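MgGH51 (Meripilus giganteus, PDB 6ZPY) catalyses the removal of terminal, non-reducing alpha-L-arabinofuranosyl residues from arabinosides, as a glycoside hydrolase probably of family 51. Local coordinates at residues L130-Q135 and L161-T166; L517-Q522 and S538-S543; S573-L578 and T601-T606. One frame throughout, in Å; residues are numbered along the deposited sequence. Where two conformers were deposited one is given.

Contact 1. Residues L130-Q135 and L161-T166. With NAG (2-acetamido-2-deoxy-beta-D-glucopyranose), chain E; NAG (2-acetamido-2-deoxy-beta-D-glucopyranose), chain B.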
ATOM      1  N   LEU A 130      30.404  19.292   9.883  1.00 14.46           N
ATOM      2  CA  LEU A 130      29.041  19.247   9.308  0.50 13.89           C
ATOM      3  C   LEU A 130      28.138  18.554  10.329  1.00 13.39           C
ATOM      4  O   LEU A 130      28.466  17.469  10.762  1.00 13.86           O
ATOM      5  CB  LEU A 130      29.084  18.488   7.978  0.50 14.24           C
ATOM      6  CG  LEU A 130      27.785  18.487   7.180  0.50 16.65           C
ATOM      7  CD1 LEU A 130      26.781  17.465   7.670  0.50 14.57           C
ATOM      8  CD2 LEU A 130      27.166  19.854   7.186  0.50 17.66           C
ATOM      9  N   THR A 131      27.076  19.218  10.738  1.00 12.78           N
ATOM     10  CA  THR A 131      26.160  18.687  11.748  1.00 12.61           C
ATOM     11  C   THR A 131      24.842  18.355  11.064  1.00 12.11           C
ATOM     12  O   THR A 131      24.364  19.136  10.263  1.00 13.41           O
ATOM     13  CB  THR A 131      25.981  19.693  12.889  1.00 13.56           C
ATOM     14  OG1 THR A 131      27.262  19.968  13.449  1.00 15.34           O
ATOM     15  CG2 THR A 131      25.048  19.187  13.979  1.00 14.69           C
ATOM     16  N   VAL A 132      24.305  17.211  11.406  1.00 11.75           N
ATOM     17  CA  VAL A 132      22.930  16.850  11.008  1.00 12.03           C
ATOM     18  C   VAL A 132      22.136  16.599  12.274  1.00 11.51           C
ATOM     19  O   VAL A 132      22.710  16.276  13.302  1.00 13.07           O
ATOM     20  CB  VAL A 132      22.928  15.628  10.071  1.00 13.69           C
ATOM     21  CG1 VAL A 132      23.858  15.834   8.882  1.00 13.46           C
ATOM     22  CG2 VAL A 132      23.269  14.321  10.761  1.00 14.15           C
ATOM     23  N   GLY A 133      20.831  16.678  12.156  1.00 11.50           N
ATOM     24  CA  GLY A 133      20.026  16.450  13.328  1.00 12.00           C
ATOM     25  C   GLY A 133      18.564  16.566  13.107  1.00 10.84           C
ATOM     26  O   GLY A 133      18.098  16.686  11.970  1.00 11.19           O
ATOM     27  N   LEU A 134      17.847  16.528  14.210  1.00 11.71           N
ATOM     28  CA  LEU A 134      16.408  16.754  14.259  1.00 10.57           C
ATOM     29  C   LEU A 134      16.188  17.911  15.219  1.00 12.11           C
ATOM     30  O   LEU A 134      16.812  17.954  16.289  1.00 12.43           O
ATOM     31  CB  LEU A 134      15.775  15.462  14.749  1.00 12.59           C
ATOM     32  CG  LEU A 134      15.741  14.357  13.701  1.00 12.99           C
ATOM     33  CD1 LEU A 134      15.539  13.011  14.373  1.00 12.37           C
ATOM     34  CD2 LEU A 134      14.703  14.654  12.650  1.00 12.43           C
ATOM     35  N   GLN A 135      15.295  18.776  14.835  1.00 10.86           N
ATOM     36  CA  GLN A 135      14.927  19.938  15.648  1.00 12.51           C
ATOM     37  C   GLN A 135      13.431  20.045  15.632  1.00 11.82           C
ATOM     38  O   GLN A 135      12.760  19.640  14.646  1.00 11.99           O
ATOM     39  CB  GLN A 135      15.580  21.195  15.098  1.00 13.00           C
ATOM     40  CG  GLN A 135      15.181  21.582  13.684  1.00 13.02           C
ATOM     41  CD  GLN A 135      15.732  22.912  13.234  1.00 14.33           C
ATOM     42  OE1 GLN A 135      16.928  23.126  13.316  1.00 18.84           O
ATOM     43  NE2 GLN A 135      14.849  23.773  12.722  1.00 14.79           N
ATOM     44  N   LEU A 161      25.480   9.244   9.514  1.00 12.28           N
ATOM     45  CA  LEU A 161      25.488   9.564  10.964  1.00 12.81           C
ATOM     46  C   LEU A 161      24.201   9.073  11.600  1.00 13.04           C
ATOM     47  O   LEU A 161      23.125   9.353  11.086  1.00 14.46           O
ATOM     48  CB  LEU A 161      25.690  11.062  11.227  1.00 12.42           C
ATOM     49  CG  LEU A 161      27.020  11.635  10.736  1.00 13.50           C
ATOM     50  CD1 LEU A 161      26.946  13.168  10.695  1.00 15.51           C
ATOM     51  CD2 LEU A 161      28.139  11.206  11.640  1.00 15.93           C
ATOM     52  N   GLU A 162      24.337   8.409  12.730  1.00 13.25           N
ATOM     53  CA  GLU A 162      23.186   8.037  13.544  1.00 13.68           C
ATOM     54  C   GLU A 162      22.735   9.235  14.368  1.00 11.77           C
ATOM     55  O   GLU A 162      23.546  10.153  14.697  1.00 14.10           O
ATOM     56  CB  GLU A 162      23.501   6.804  14.390  1.00 15.56           C
ATOM     57  CG  GLU A 162      23.716   5.560  13.514  1.00 17.59           C
ATOM     58  CD  GLU A 162      23.907   4.245  14.258  1.00 21.69           C
ATOM     59  OE1 GLU A 162      24.109   4.303  15.490  1.00 22.43           O
ATOM     60  OE2 GLU A 162      23.783   3.168  13.610  1.00 31.66           O
ATOM     61  N   LEU A 163      21.466   9.233  14.726  1.00 11.88           N
ATOM     62  CA  LEU A 163      20.875  10.298  15.542  1.00 12.00           C
ATOM     63  C   LEU A 163      20.100   9.697  16.689  1.00 12.62           C
ATOM     64  O   LEU A 163      19.234   8.816  16.512  1.00 12.19           O
ATOM     65  CB  LEU A 163      19.970  11.177  14.715  1.00 13.43           C
ATOM     66  CG  LEU A 163      20.694  12.061  13.726  1.00 13.43           C
ATOM     67  CD1 LEU A 163      19.694  12.719  12.794  1.00 14.26           C
ATOM     68  CD2 LEU A 163      21.575  13.076  14.404  1.00 13.32           C
ATOM     69  N   HIS A 164      20.387  10.220  17.872  0.50 12.26           N
ATOM     70  CA  HIS A 164      19.752   9.783  19.130  0.50 12.08           C
ATOM     71  C   HIS A 164      19.082  10.972  19.784  0.50 12.68           C
ATOM     72  O   HIS A 164      19.761  11.829  20.360  0.50 14.09           O
ATOM     73  CB  HIS A 164      20.792   9.192  20.082  0.50 13.57           C
ATOM     74  CG  HIS A 164      21.575   8.056  19.525  0.50 14.64           C
ATOM     75  ND1 HIS A 164      21.043   6.790  19.410  0.50 14.73           N
ATOM     76  CD2 HIS A 164      22.849   7.988  19.090  0.50 15.38           C
ATOM     77  CE1 HIS A 164      21.964   5.989  18.907  0.50 15.59           C
ATOM     78  NE2 HIS A 164      23.093   6.693  18.729  0.50 15.20           N
ATOM     79  N   PRO A 165      17.749  11.087  19.740  1.00 12.57           N
ATOM     80  CA  PRO A 165      17.111  12.235  20.364  1.00 12.73           C
ATOM     81  C   PRO A 165      17.302  12.256  21.872  1.00 11.62           C
ATOM     82  O   PRO A 165      17.239  11.249  22.533  1.00 12.76           O
ATOM     83  CB  PRO A 165      15.636  12.079  20.040  1.00 13.07           C
ATOM     84  CG  PRO A 165      15.633  11.211  18.804  1.00 13.91           C
ATOM     85  CD  PRO A 165      16.789  10.239  18.996  1.00 13.82           C
ATOM     86  N   THR A 166      17.464  13.457  22.405  0.70  9.42           N
ATOM     87  CA  THR A 166      17.563  13.648  23.867  1.00 12.52           C
ATOM     88  C   THR A 166      16.196  13.640  24.519  0.70  9.96           C
ATOM     89  O   THR A 166      16.115  13.478  25.721  0.70 10.21           O
ATOM     90  CB  THR A 166      18.321  14.921  24.186  1.00 14.23           C
ATOM     91  OG1 THR A 166      17.586  16.013  23.626  1.00 14.92           O
ATOM     92  CG2 THR A 166      19.760  14.855  23.743  1.00 14.40           C
TER
HETATM   93  C1  NAG E   1      27.246   9.647  15.131  1.00 15.46           C
HETATM   94  C2  NAG E   1      27.019   8.849  16.425  1.00 15.44           C
HETATM   95  C3  NAG E   1      28.000   7.723  16.513  1.00 16.59           C
HETATM   96  C4  NAG E   1      27.921   6.874  15.227  1.00 16.72           C
HETATM   97  C5  NAG E   1      28.129   7.759  13.991  1.00 15.96           C
HETATM   98  C6  NAG E   1      28.035   6.989  12.675  1.00 16.65           C
HETATM   99  C7  NAG E   1      26.148  10.306  18.115  1.00 15.13           C
HETATM  100  C8  NAG E   1      26.519  11.300  19.186  1.00 20.03           C
HETATM  101  N2  NAG E   1      27.162   9.737  17.537  1.00 16.05           N
HETATM  102  O3  NAG E   1      27.721   6.891  17.619  1.00 19.72           O
HETATM  103  O4  NAG E   1      29.010   5.950  15.276  1.00 20.71           O
HETATM  104  O5  NAG E   1      27.129   8.771  14.015  1.00 14.42           O
HETATM  105  O6  NAG E   1      26.760   6.366  12.635  1.00 16.68           O
HETATM  106  O7  NAG E   1      24.959  10.113  17.815  1.00 17.05           O
HETATM  107  C1  NAG B   2      28.544   4.648  14.940  1.00 20.85           C
HETATM  108  C2  NAG B   2      29.701   3.754  14.534  1.00 25.17           C
HETATM  109  C3  NAG B   2      29.220   2.328  14.272  1.00 31.57           C
HETATM  110  C4  NAG B   2      28.520   1.804  15.485  1.00 31.39           C
HETATM  111  C5  NAG B   2      27.420   2.780  15.907  1.00 29.59           C
HETATM  112  C6  NAG B   2      26.837   2.276  17.200  1.00 29.91           C
HETATM  113  C7  NAG B   2      31.407   5.136  13.435  1.00 29.14           C
HETATM  114  C8  NAG B   2      31.921   5.564  12.076  1.00 37.20           C
HETATM  115  N2  NAG B   2      30.405   4.285  13.360  1.00 24.22           N
HETATM  116  O3  NAG B   2      30.352   1.514  14.035  1.00 39.59           O
HETATM  117  O4  NAG B   2      27.929   0.532  15.246  1.00 40.35           O
HETATM  118  O5  NAG B   2      27.954   4.102  16.111  1.00 22.16           O
HETATM  119  O6  NAG B   2      27.943   2.207  18.111  1.00 34.02           O
HETATM  120  O7  NAG B   2      31.842   5.539  14.517  1.00 31.66           O

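Contact 2. Residues L517-Q522 and S538-S543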
ATOM      1  N   LEU A 517      -8.959 -12.963   9.383  1.00 13.74           N
ATOM      2  CA  LEU A 517      -8.328 -13.714  10.494  1.00 14.12           C
ATOM      3  C   LEU A 517      -9.197 -14.893  10.925  1.00 13.63           C
ATOM      4  O   LEU A 517      -8.708 -15.711  11.682  1.00 20.02           O
ATOM      5  CB  LEU A 517      -8.093 -12.793  11.683  1.00 14.98           C
ATOM      6  CG  LEU A 517      -6.964 -11.793  11.524  1.00 17.89           C
ATOM      7  CD1 LEU A 517      -6.776 -11.052  12.828  1.00 17.62           C
ATOM      8  CD2 LEU A 517      -5.654 -12.454  11.112  1.00 20.54           C
ATOM      9  N   ASN A 518     -10.445 -14.918  10.510  1.00 14.16           N
ATOM     10  CA  ASN A 518     -11.423 -15.911  10.983  1.00 14.25           C
ATOM     11  C   ASN A 518     -11.981 -16.623   9.772  1.00 14.16           C
ATOM     12  O   ASN A 518     -13.141 -16.418   9.432  1.00 15.24           O
ATOM     13  CB  ASN A 518     -12.466 -15.185  11.821  1.00 14.85           C
ATOM     14  CG  ASN A 518     -11.809 -14.418  12.960  1.00 14.44           C
ATOM     15  OD1 ASN A 518     -11.413 -14.972  13.985  1.00 18.36           O
ATOM     16  ND2 ASN A 518     -11.771 -13.124  12.813  1.00 14.95           N
ATOM     17  N   LYS A 519     -11.132 -17.412   9.144  1.00 17.21           N
ATOM     18  CA  LYS A 519     -11.440 -17.995   7.813  1.00 18.48           C
ATOM     19  C   LYS A 519     -10.887 -19.414   7.772  1.00 17.38           C
ATOM     20  O   LYS A 519      -9.668 -19.599   7.891  1.00 22.55           O
ATOM     21  CB  LYS A 519     -10.779 -17.192   6.697  1.00 18.97           C
ATOM     22  CG  LYS A 519     -11.208 -17.655   5.297  1.00 18.70           C
ATOM     23  CD  LYS A 519     -10.267 -17.327   4.160  1.00 19.25           C
ATOM     24  CE  LYS A 519      -9.057 -18.219   4.215  1.00 22.45           C
ATOM     25  NZ  LYS A 519      -8.114 -17.927   3.124  1.00 22.78           N
ATOM     26  N   GLY A 520     -11.770 -20.389   7.619  1.00 15.46           N
ATOM     27  CA  GLY A 520     -11.349 -21.786   7.511  1.00 16.50           C
ATOM     28  C   GLY A 520     -10.988 -22.129   6.074  1.00 15.95           C
ATOM     29  O   GLY A 520     -11.174 -21.316   5.166  1.00 18.34           O
ATOM     30  N   ASP A 521     -10.546 -23.358   5.870  1.00 15.99           N
ATOM     31  CA  ASP A 521     -10.221 -23.889   4.522  1.00 16.31           C
ATOM     32  C   ASP A 521     -11.452 -24.565   3.898  1.00 16.70           C
ATOM     33  O   ASP A 521     -11.395 -24.842   2.691  1.00 17.38           O
ATOM     34  CB  ASP A 521      -8.988 -24.783   4.585  1.00 20.01           C
ATOM     35  CG  ASP A 521      -9.184 -26.012   5.454  1.00 20.85           C
ATOM     36  OD1 ASP A 521     -10.051 -25.988   6.267  1.00 25.19           O
ATOM     37  OD2 ASP A 521      -8.450 -26.960   5.301  1.00 32.61           O
ATOM     38  N   GLN A 522     -12.502 -24.826   4.659  1.00 16.55           N
ATOM     39  CA  GLN A 522     -13.748 -25.448   4.155  1.00 18.29           C
ATOM     40  C   GLN A 522     -14.884 -24.427   4.166  1.00 16.11           C
ATOM     41  O   GLN A 522     -15.095 -23.795   5.206  1.00 16.77           O
ATOM     42  CB  GLN A 522     -14.229 -26.605   5.040  1.00 20.98           C
ATOM     43  CG  GLN A 522     -13.195 -27.639   5.390  1.00 22.23           C
ATOM     44  CD  GLN A 522     -13.711 -28.687   6.360  1.00 24.85           C
ATOM     45  OE1 GLN A 522     -14.538 -28.425   7.244  1.00 23.66           O
ATOM     46  NE2 GLN A 522     -13.187 -29.888   6.205  1.00 27.48           N
ATOM     47  N   SER A 538     -21.715 -15.927   6.345  1.00 12.28           N
ATOM     48  CA  SER A 538     -20.870 -16.906   5.646  1.00 14.13           C
ATOM     49  C   SER A 538     -20.167 -17.739   6.709  1.00 15.21           C
ATOM     50  O   SER A 538     -19.657 -17.158   7.671  1.00 14.93           O
ATOM     51  CB  SER A 538     -19.875 -16.226   4.729  1.00 19.10           C
ATOM     52  OG  SER A 538     -19.118 -17.236   4.081  1.00 19.10           O
ATOM     53  N   ILE A 539     -20.125 -19.052   6.513  1.00 14.38           N
ATOM     54  CA  ILE A 539     -19.543 -19.974   7.490  1.00 14.24           C
ATOM     55  C   ILE A 539     -18.435 -20.773   6.839  1.00 14.04           C
ATOM     56  O   ILE A 539     -18.678 -21.383   5.785  1.00 15.99           O
ATOM     57  CB  ILE A 539     -20.636 -20.849   8.072  1.00 14.66           C
ATOM     58  CG1 ILE A 539     -21.815 -19.997   8.572  1.00 15.81           C
ATOM     59  CG2 ILE A 539     -20.008 -21.708   9.149  1.00 15.70           C
ATOM     60  CD1 ILE A 539     -22.921 -20.814   9.169  1.00 17.32           C
ATOM     61  N   THR A 540     -17.278 -20.811   7.486  1.00 14.43           N
ATOM     62  CA  THR A 540     -16.128 -21.631   7.067  1.00 14.47           C
ATOM     63  C   THR A 540     -15.613 -22.418   8.266  1.00 14.45           C
ATOM     64  O   THR A 540     -15.982 -22.107   9.420  1.00 15.64           O
ATOM     65  CB  THR A 540     -15.003 -20.800   6.443  1.00 14.99           C
ATOM     66  OG1 THR A 540     -14.477 -19.866   7.389  1.00 14.80           O
ATOM     67  CG2 THR A 540     -15.498 -20.090   5.196  1.00 15.09           C
ATOM     68  N   ARG A 541     -14.821 -23.427   7.993  1.00 15.03           N
ATOM     69  CA  ARG A 541     -14.301 -24.293   9.054  1.00 15.57           C
ATOM     70  C   ARG A 541     -12.885 -24.678   8.715  1.00 16.29           C
ATOM     71  O   ARG A 541     -12.611 -24.990   7.526  1.00 17.74           O
ATOM     72  CB  ARG A 541     -15.219 -25.500   9.210  1.00 16.61           C
ATOM     73  CG  ARG A 541     -14.778 -26.485  10.274  1.00 16.97           C
ATOM     74  CD  ARG A 541     -15.858 -27.553  10.422  1.00 19.11           C
ATOM     75  NE  ARG A 541     -15.434 -28.590  11.349  1.00 19.59           N
ATOM     76  CZ  ARG A 541     -14.598 -29.601  11.071  1.00 18.87           C
ATOM     77  NH1 ARG A 541     -14.108 -29.753   9.853  1.00 21.83           N
ATOM     78  NH2 ARG A 541     -14.272 -30.468  12.008  1.00 21.05           N
ATOM     79  N   ALA A 542     -12.048 -24.730   9.733  1.00 16.86           N
ATOM     80  CA  ALA A 542     -10.646 -25.173   9.652  1.00 19.57           C
ATOM     81  C   ALA A 542     -10.619 -26.690   9.790  1.00 19.15           C
ATOM     82  O   ALA A 542     -11.019 -27.207  10.862  1.00 23.16           O
ATOM     83  CB  ALA A 542      -9.831 -24.474  10.703  1.00 21.28           C
ATOM     84  N   SER A 543     -10.261 -27.386   8.724  1.00 21.16           N
ATOM     85  CA  SER A 543     -10.344 -28.865   8.636  1.00 23.83           C
ATOM     86  C   SER A 543      -9.509 -29.492   9.759  1.00 25.14           C
ATOM     87  O   SER A 543      -9.964 -30.471  10.352  1.00 29.33           O
ATOM     88  CB  SER A 543      -9.916 -29.322   7.256  1.00 25.55           C
ATOM     89  OG  SER A 543      -8.580 -28.925   6.990  1.00 25.73           O
TER
HETATM   90  O   HOH W   1     -12.692 -32.065   8.700  1.00 43.65           O

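Contact 3. Residues S573-L578 and T601-T606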
ATOM      1  N   SER A 573     -18.774 -27.140  20.428  1.00 17.53           N
ATOM      2  CA  SER A 573     -18.258 -26.603  21.705  1.00 17.25           C
ATOM      3  C   SER A 573     -19.400 -25.924  22.464  1.00 15.62           C
ATOM      4  O   SER A 573     -20.318 -25.347  21.887  1.00 16.21           O
ATOM      5  CB  SER A 573     -17.120 -25.676  21.471  1.00 16.80           C
ATOM      6  OG  SER A 573     -17.497 -24.610  20.597  1.00 18.30           O
ATOM      7  N   SER A 574     -19.333 -26.022  23.768  1.00 17.43           N
ATOM      8  CA  SER A 574     -20.352 -25.454  24.690  1.00 17.06           C
ATOM      9  C   SER A 574     -20.229 -23.933  24.801  1.00 14.50           C
ATOM     10  O   SER A 574     -21.179 -23.283  25.251  1.00 17.22           O
ATOM     11  CB  SER A 574     -20.240 -26.117  26.030  1.00 21.36           C
ATOM     12  OG  SER A 574     -18.940 -25.898  26.553  1.00 23.28           O
ATOM     13  N   THR A 575     -19.094 -23.380  24.390  1.00 15.89           N
ATOM     14  CA  THR A 575     -18.942 -21.918  24.297  1.00 16.28           C
ATOM     15  C   THR A 575     -18.285 -21.577  22.970  1.00 16.13           C
ATOM     16  O   THR A 575     -17.619 -22.431  22.353  1.00 17.39           O
ATOM     17  CB  THR A 575     -18.137 -21.288  25.429  1.00 17.90           C
ATOM     18  OG1 THR A 575     -16.817 -21.794  25.368  1.00 19.34           O
ATOM     19  CG2 THR A 575     -18.736 -21.531  26.799  1.00 17.53           C
ATOM     20  N   GLY A 576     -18.436 -20.299  22.607  1.00 16.23           N
ATOM     21  CA  GLY A 576     -17.742 -19.726  21.467  1.00 15.35           C
ATOM     22  C   GLY A 576     -17.252 -18.359  21.813  1.00 14.75           C
ATOM     23  O   GLY A 576     -17.697 -17.776  22.806  1.00 16.86           O
ATOM     24  N   THR A 577     -16.453 -17.821  20.917  1.00 14.11           N
ATOM     25  CA  THR A 577     -16.065 -16.413  20.979  1.00 14.66           C
ATOM     26  C   THR A 577     -16.973 -15.615  20.068  1.00 14.09           C
ATOM     27  O   THR A 577     -17.336 -16.065  18.953  1.00 16.61           O
ATOM     28  CB  THR A 577     -14.583 -16.198  20.740  1.00 18.98           C
ATOM     29  OG1 THR A 577     -14.346 -16.475  19.372  1.00 19.37           O
ATOM     30  CG2 THR A 577     -13.719 -17.040  21.650  1.00 17.36           C
ATOM     31  N   LEU A 578     -17.262 -14.386  20.511  1.00 13.68           N
ATOM     32  CA  LEU A 578     -17.986 -13.397  19.697  1.00 12.02           C
ATOM     33  C   LEU A 578     -17.066 -12.201  19.537  1.00 12.24           C
ATOM     34  O   LEU A 578     -16.553 -11.702  20.554  1.00 14.43           O
ATOM     35  CB  LEU A 578     -19.270 -12.975  20.382  1.00 13.30           C
ATOM     36  CG  LEU A 578     -19.974 -11.782  19.755  1.00 13.96           C
ATOM     37  CD1 LEU A 578     -20.475 -12.125  18.365  1.00 13.29           C
ATOM     38  CD2 LEU A 578     -21.114 -11.322  20.649  1.00 15.62           C
ATOM     39  N   THR A 601     -14.529  -8.357  21.957  1.00 13.69           N
ATOM     40  CA  THR A 601     -14.486  -9.820  22.072  1.00 13.56           C
ATOM     41  C   THR A 601     -15.164 -10.254  23.365  1.00 15.39           C
ATOM     42  O   THR A 601     -14.870  -9.655  24.430  1.00 16.99           O
ATOM     43  CB  THR A 601     -13.045 -10.333  21.972  1.00 17.29           C
ATOM     44  OG1 THR A 601     -12.628  -9.944  20.674  1.00 18.83           O
ATOM     45  CG2 THR A 601     -12.932 -11.837  22.116  1.00 19.68           C
ATOM     46  N   SER A 602     -15.980 -11.300  23.304  1.00 13.26           N
ATOM     47  CA  SER A 602     -16.616 -11.881  24.498  1.00 14.10           C
ATOM     48  C   SER A 602     -16.838 -13.362  24.264  1.00 14.28           C
ATOM     49  O   SER A 602     -16.522 -13.898  23.195  1.00 14.88           O
ATOM     50  CB  SER A 602     -17.898 -11.200  24.728  1.00 16.26           C
ATOM     51  OG  SER A 602     -18.737 -11.369  23.601  1.00 15.60           O
ATOM     52  N   THR A 603     -17.314 -14.025  25.275  1.00 15.08           N
ATOM     53  CA  THR A 603     -17.560 -15.477  25.226  1.00 16.05           C
ATOM     54  C   THR A 603     -19.061 -15.631  25.305  1.00 15.06           C
ATOM     55  O   THR A 603     -19.689 -14.990  26.178  1.00 15.86           O
ATOM     56  CB  THR A 603     -16.880 -16.194  26.391  1.00 17.77           C
ATOM     57  OG1 THR A 603     -15.457 -16.089  26.248  1.00 22.08           O
ATOM     58  CG2 THR A 603     -17.317 -17.640  26.490  1.00 18.49           C
ATOM     59  N   ILE A 604     -19.608 -16.467  24.435  1.00 14.20           N
ATOM     60  CA  ILE A 604     -21.045 -16.744  24.409  1.00 14.05           C
ATOM     61  C   ILE A 604     -21.279 -18.258  24.495  1.00 13.39           C
ATOM     62  O   ILE A 604     -20.349 -19.059  24.272  1.00 14.89           O
ATOM     63  CB  ILE A 604     -21.744 -16.172  23.156  1.00 13.90           C
ATOM     64  CG1 ILE A 604     -21.124 -16.738  21.871  1.00 14.90           C
ATOM     65  CG2 ILE A 604     -21.814 -14.649  23.156  1.00 15.31           C
ATOM     66  CD1 ILE A 604     -22.025 -16.511  20.668  1.00 16.42           C
ATOM     67  N   GLY A 605     -22.461 -18.596  24.961  1.00 13.66           N
ATOM     68  CA  GLY A 605     -22.906 -19.978  25.060  1.00 13.92           C
ATOM     69  C   GLY A 605     -23.286 -20.467  23.690  1.00 14.95           C
ATOM     70  O   GLY A 605     -23.965 -19.754  22.942  1.00 15.59           O
ATOM     71  N   THR A 606     -22.811 -21.658  23.350  0.50 15.44           N
ATOM     72  CA  THR A 606     -23.025 -22.278  22.034  0.50 15.98           C
ATOM     73  C   THR A 606     -23.308 -23.762  22.209  0.50 17.19           C
ATOM     74  O   THR A 606     -23.262 -24.320  23.313  0.50 18.78           O
ATOM     75  CB  THR A 606     -21.834 -22.018  21.103  0.50 15.06           C
ATOM     76  OG1 THR A 606     -20.653 -22.609  21.639  0.50 17.90           O
ATOM     77  CG2 THR A 606     -21.627 -20.543  20.843  0.50 16.35           C
TER
HETATM   78  O   HOH W   2     -18.193  -9.230  22.016  1.00 16.95           O

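Contact 1. Residues L130-Q135 and L161-T166
Leu-163 drives its two methyl groups against the backbone of Val-132 and Gly-133, and this is the tight part of the contact. Its CD1 lies 3.8 Å from Gly-133 CA, while its CD2 sits 3.6 Å from Val-132 O. One step along, Val-132 CG2 meets Leu-161 CD1 at 3.9 Å. A chi1 of -53° sets Val-132 CG1 anti to the carbonyl carbon and leaves CG2 between N and that carbon, directed at Leu-161, and the two side chains pass each other at a slant. Strands 129-136 and 157-163 belong to different five-stranded antiparallel sheets, stacked face to face as a beta sandwich; locally their axes are 7.8 Å apart at 26°, and Ala-114 and Leu-116 also pack on Val-132. Toward Leu-134 the fit slackens, with its CG 4.4 Å from Leu-163 CD1. On the outer side, Glu-162 and the loop residue His-164 meet sugar. Glu-162 N donates to both O5 (3.1 Å) and O6 (3.2 Å) of the chain E NAG, whose O4 is linked to the chain B NAG. Beyond it, in one of two conformers, His-164 turns its ring edge, through CD2, to the acetamido O7 of the chain E NAG.

Contact 2. Residues L517-Q522 and S538-S543
The side chains of Arg-541 and Gln-522 run alongside each other in the same direction, their guanidinium and amide planes 30° apart. At the guanidinium edge, NH1 of Arg-541 gives a hydrogen bond to Gln-522 OE1 (3.0 Å), which lies close to the guanidinium plane although the donor is tilted 35° from the amide carbonyl plane. A water at the same edge accepts from NH1 and, weakly, from Gln-522 NE2; NH2 is taken by Thr-626 O. The carboxylate of Asp-521 grips Ser-543 twice: OD1 takes Ser-543 N on its syn side at 2.8 Å, and OD2 receives Ser-543 OG at 2.6 Å through its syn lone pair. Two residues, Asp-521 and Gln-522, stand opposite the single Arg-541, which makes a classic beta bulge, and Gln-522 and Arg-541 exchange backbone hydrogen bonds in both directions. Upstream, Thr-540 OG1, placed by chi1 62° between its own N and carbonyl carbon, accepts an almost straight bond from Gly-520 N (2.8 Å). Residues 517-522 carry the chain from helix 507-517 into strand 522-523, antiparallel to strand 535-541; strand 547-554 flanks the latter on its other side, and Glu-468 of helix 454-469 packs on Lys-519 and Thr-540.

Contact 3. Residues S573-L578 and T601-T606
Leu-578, Thr-606 and Ile-604 have the most surface buried here, and between them they mark the two ends and the middle of a paired stretch of strands. Leu-578 stands on the same face of the sheet as Ser-602 and Ile-604. Its CB is 3.6 Å from Ser-602 OG and 4.1 Å from Ile-604 CG2, so the leucine leans on a hydroxyl as well as on a methyl branch. With CG opposite the backbone N (chi1 170°) and chi2 near 66°, CD2 comes alongside Ser-602 OG. On the main chain, Leu-578 and Ser-602 form a hydrogen-bonded pair, with N-H...O links both ways, and a water beside them reaches Ser-602 OG at 2.7 Å.

Ile-604 repeats the pairing with Gly-576. Its chi1 of 58° puts CG1 over the glycine, 3.7 Å from Gly-576 O, while CG2 is the branch that goes to Leu-578. On the other face Thr-577 pairs with Thr-603, and the CG2 of Thr-603 also brushes Thr-575 CB at 3.9 Å.

Thr-606 closes the far end, where the regular ladder has stopped. Its N donates to Ser-574 O (3.0 Å) and, in one of two conformers, its OG1 donates to Ser-573 O (2.8 Å); both donors stand above the planes of the carbonyls they meet rather than on a lone pair. Ser-573 OG in turn donates to Thr-575 O and accepts from Thr-625 N, so Ser-573 is tied to strand 618-625 as well.

Pairs with and without mutual hydrogen bonds alternate from Leu-578 to Thr-575, the standard antiparallel ladder, here between strand 575-582 and strand 600-605, an outermost strand of the seven-stranded antiparallel sheet in the C-terminal part of the arabinofuranosidase.

How the contacts relate
Following the chain from the N terminus, contact 1 comes first, closing a loop of 25 residues and holding the two sheets of the early beta sandwich face to face. The chain then runs through the rest of the eight-stranded parallel sheet, whose first strand, 20-21, precedes contact 1, and its helices before contact 2 closes a 15-residue loop and contact 3 a 22-residue one. The three are in series; none nests in or crosses another. Contacts 2 and 3 belong to one seven-stranded antiparallel sheet, towards its two opposite margins, with centres about 17 Å apart and strands 547-554 and 618-625 between them. Contact 1 lies across the molecule from contact 2, their centres about 50 Å apart.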